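Local coordinates for N-acetylmuramoyl-L-alanine amidase amiD (Escherichia coli, PDB 3D2Y), which uses a catalytic zinc ion to hydrolyse the amide link between N-acetylmuramoyl residues and L-amino acids in certain cell-wall glycopeptides, at residues A[228-233]-A[248-253]. Sequence-based numbering, arbitrary orientation.
Sequences MAFQMH and QAIAEA
Phe-230 of helix 220-234 reaches across to helix 245-258 and presses the far end of its ring against Ile-250 and Ala-251. The contact is almost wholly apolar, and no hydrogen bond crosses it. CZ of Phe-230 lies 3.7 Å from CG2 of Ile-250, an approach that is oblique to the ring, while CE2 of the same ring is 4.2 Å from that methyl. The second aliphatic partner is the methyl of Ala-251, whose CB is 3.8 Å from Phe-230 CZ. Backbone also takes part: Ala-251 N sits at the ring edge, close to its plane, 3.7 Å from Phe-230 CZ. The ring tip therefore touches both the side chains and the main chain of this helical turn.

Two torsions set up the meeting. Phe-230 holds CG anti to its main-chain N (chi1 175°), which carries the ring toward helix 245-258; in Ile-250 chi1 of -71° sets CG1 beside the backbone N and CG2 anti to that N, which puts the CG2 methyl at Phe-230 CZ. The long side chain bridges backbones whose nearest CA atoms, those of Phe-230 and Ala-251, are 8.7 Å apart. Leu-207 of helix 200-210 packs on both Phe-230 and Ala-251, Val-185 of helix 182-189 reaches Ile-250, and the Phe-234 ring meets that of Phe-230.

Polar bonds flank the apolar patch. The buried amide of Gln-231 has three: OE1 with Gly-241 N and NE2 with Glu-242 O tie helix 220-234 to the following loop, while NE2 with Thr-247 OG1 links it to helix 245-258. His-233 stacks on Trp-168, and its ND1 is hydrogen-bonded to Asp-153 OD2. The contact is part of the buried core between helices 182-189, 200-210, 220-234 and 245-258, consistent with a peptidoglycan-binding-like domain attached to the amidase fold.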
ATOM      1  N   MET A 228      -4.963 -14.187  -0.453  1.00  6.06           N
ATOM      2  CA  MET A 228      -5.027 -13.732   0.929  1.00  7.77           C
ATOM      3  C   MET A 228      -4.633 -12.244   1.065  1.00 10.63           C
ATOM      4  O   MET A 228      -5.338 -11.466   1.729  1.00  8.06           O
ATOM      5  CB  MET A 228      -4.131 -14.625   1.783  1.00  8.70           C
ATOM      6  CG  MET A 228      -4.152 -14.359   3.271  1.00 14.35           C
ATOM      7  SD  MET A 228      -2.951 -15.401   4.169  1.00 18.89           S
ATOM      8  CE  MET A 228      -2.865 -16.918   3.202  1.00 16.75           C
ATOM      9  N   ALA A 229      -3.506 -11.859   0.455  1.00  3.36           N
ATOM     10  CA  ALA A 229      -3.062 -10.461   0.444  1.00  6.55           C
ATOM     11  C   ALA A 229      -4.184  -9.505  -0.079  1.00  4.18           C
ATOM     12  O   ALA A 229      -4.453  -8.446   0.514  1.00  3.80           O
ATOM     13  CB  ALA A 229      -1.784 -10.319  -0.382  1.00  4.10           C
ATOM     14  N   PHE A 230      -4.851  -9.924  -1.139  1.00  4.69           N
ATOM     15  CA  PHE A 230      -5.905  -9.138  -1.773  1.00  6.42           C
ATOM     16  C   PHE A 230      -7.115  -9.000  -0.814  1.00  4.90           C
ATOM     17  O   PHE A 230      -7.710  -7.898  -0.647  1.00  4.31           O
ATOM     18  CB  PHE A 230      -6.313  -9.805  -3.095  1.00  5.64           C
ATOM     19  CG  PHE A 230      -7.466  -9.145  -3.778  1.00  6.08           C
ATOM     20  CD1 PHE A 230      -7.316  -7.897  -4.376  1.00  7.58           C
ATOM     21  CD2 PHE A 230      -8.724  -9.797  -3.860  1.00  4.29           C
ATOM     22  CE1 PHE A 230      -8.397  -7.275  -5.018  1.00  6.88           C
ATOM     23  CE2 PHE A 230      -9.821  -9.184  -4.490  1.00  4.08           C
ATOM     24  CZ  PHE A 230      -9.646  -7.912  -5.067  1.00  7.97           C
ATOM     25  N   GLN A 231      -7.443 -10.123  -0.171  1.00  5.89           N
ATOM     26  CA  GLN A 231      -8.585 -10.180   0.753  1.00  5.86           C
ATOM     27  C   GLN A 231      -8.317  -9.364   2.009  1.00  6.36           C
ATOM     28  O   GLN A 231      -9.224  -8.673   2.513  1.00  5.33           O
ATOM     29  CB  GLN A 231      -8.947 -11.623   1.112  1.00  3.43           C
ATOM     30  CG  GLN A 231      -9.499 -12.421  -0.097  1.00  4.88           C
ATOM     31  CD  GLN A 231      -9.578 -13.923   0.147  1.00  6.10           C
ATOM     32  OE1 GLN A 231      -8.760 -14.487   0.865  1.00  5.89           O
ATOM     33  NE2 GLN A 231     -10.530 -14.584  -0.505  1.00  7.82           N
ATOM     34  N   MET A 232      -7.104  -9.461   2.546  1.00  6.21           N
ATOM     35  CA  MET A 232      -6.717  -8.630   3.703  1.00  5.82           C
ATOM     36  C   MET A 232      -6.944  -7.148   3.454  1.00  4.92           C
ATOM     37  O   MET A 232      -7.335  -6.437   4.371  1.00  7.33           O
ATOM     38  CB  MET A 232      -5.272  -8.873   4.161  1.00  3.15           C
ATOM     39  CG  MET A 232      -5.043 -10.212   4.821  1.00  3.99           C
ATOM     40  SD  MET A 232      -3.418 -10.306   5.580  1.00  9.38           S
ATOM     41  CE  MET A 232      -2.332 -10.475   4.183  1.00 11.26           C
ATOM     42  N   HIS A 233      -6.768  -6.709   2.202  1.00  2.28           N
ATOM     43  CA  HIS A 233      -6.974  -5.311   1.811  1.00  3.73           C
ATOM     44  C   HIS A 233      -8.473  -5.035   1.483  1.00  2.00           C
ATOM     45  O   HIS A 233      -9.055  -4.043   1.955  1.00  6.15           O
ATOM     46  CB  HIS A 233      -6.030  -5.003   0.625  1.00  4.59           C
ATOM     47  CG  HIS A 233      -5.949  -3.554   0.227  1.00  5.57           C
ATOM     48  ND1 HIS A 233      -4.824  -3.009  -0.367  1.00  7.64           N
ATOM     49  CD2 HIS A 233      -6.869  -2.557   0.278  1.00  3.94           C
ATOM     50  CE1 HIS A 233      -5.055  -1.735  -0.648  1.00  2.84           C
ATOM     51  NE2 HIS A 233      -6.293  -1.447  -0.281  1.00  4.19           N
ATOM     52  N   GLN A 248     -13.719 -12.436  -6.417  1.00 12.17           N
ATOM     53  CA  GLN A 248     -13.710 -12.190  -7.834  1.00  9.84           C
ATOM     54  C   GLN A 248     -14.475 -10.904  -8.218  1.00 11.14           C
ATOM     55  O   GLN A 248     -13.978 -10.112  -9.019  1.00 13.28           O
ATOM     56  CB  GLN A 248     -14.294 -13.390  -8.589  1.00 13.30           C
ATOM     57  CG  GLN A 248     -14.367 -13.155 -10.076  1.00 13.23           C
ATOM     58  CD  GLN A 248     -15.020 -14.278 -10.859  1.00 19.06           C
ATOM     59  OE1 GLN A 248     -16.063 -14.812 -10.474  1.00 18.65           O
ATOM     60  NE2 GLN A 248     -14.411 -14.616 -11.999  1.00 22.61           N
ATOM     61  N   ALA A 249     -15.678 -10.706  -7.674  1.00  8.11           N
ATOM     62  CA  ALA A 249     -16.511  -9.537  -8.011  1.00 11.89           C
ATOM     63  C   ALA A 249     -15.834  -8.227  -7.615  1.00 11.08           C
ATOM     64  O   ALA A 249     -15.911  -7.226  -8.338  1.00  9.66           O
ATOM     65  CB  ALA A 249     -17.871  -9.633  -7.360  1.00 10.51           C
ATOM     66  N   ILE A 250     -15.147  -8.256  -6.481  1.00 11.09           N
ATOM     67  CA  ILE A 250     -14.399  -7.095  -5.989  1.00  9.35           C
ATOM     68  C   ILE A 250     -13.273  -6.752  -6.949  1.00 11.56           C
ATOM     69  O   ILE A 250     -13.123  -5.576  -7.349  1.00  9.69           O
ATOM     70  CB  ILE A 250     -13.916  -7.348  -4.541  1.00  9.48           C
ATOM     71  CG1 ILE A 250     -15.144  -7.302  -3.589  1.00 12.80           C
ATOM     72  CG2 ILE A 250     -12.832  -6.334  -4.119  1.00 10.10           C
ATOM     73  CD1 ILE A 250     -14.834  -7.801  -2.162  1.00  9.52           C
ATOM     74  N   ALA A 251     -12.515  -7.785  -7.346  1.00  8.66           N
ATOM     75  CA  ALA A 251     -11.424  -7.658  -8.308  1.00  6.93           C
ATOM     76  C   ALA A 251     -11.955  -7.099  -9.620  1.00  9.05           C
ATOM     77  O   ALA A 251     -11.342  -6.200 -10.190  1.00  6.52           O
ATOM     78  CB  ALA A 251     -10.756  -9.023  -8.548  1.00 10.26           C
ATOM     79  N   GLU A 252     -13.090  -7.634 -10.088  1.00  9.92           N
ATOM     80  CA  GLU A 252     -13.736  -7.183 -11.321  1.00  9.24           C
ATOM     81  C   GLU A 252     -14.180  -5.733 -11.265  1.00  7.90           C
ATOM     82  O   GLU A 252     -13.994  -4.986 -12.252  1.00  8.64           O
ATOM     83  CB  GLU A 252     -14.906  -8.103 -11.705  1.00  8.83           C
ATOM     84  CG  GLU A 252     -14.440  -9.480 -12.238  1.00  5.56           C
ATOM     85  CD  GLU A 252     -15.585 -10.452 -12.556  1.00 11.02           C
ATOM     86  OE1 GLU A 252     -16.457 -10.675 -11.684  1.00  4.90           O
ATOM     87  OE2 GLU A 252     -15.615 -10.979 -13.701  1.00 11.72           O
ATOM     88  N   ALA A 253     -14.769  -5.343 -10.125  1.00  7.50           N
ATOM     89  CA  ALA A 253     -15.188  -3.954  -9.893  1.00  8.69           C
ATOM     90  C   ALA A 253     -14.000  -2.980  -9.727  1.00  3.81           C
ATOM     91  O   ALA A 253     -14.036  -1.856 -10.271  1.00  5.55           O
ATOM     92  CB  ALA A 253     -16.125  -3.857  -8.719  1.00  7.11           C
TER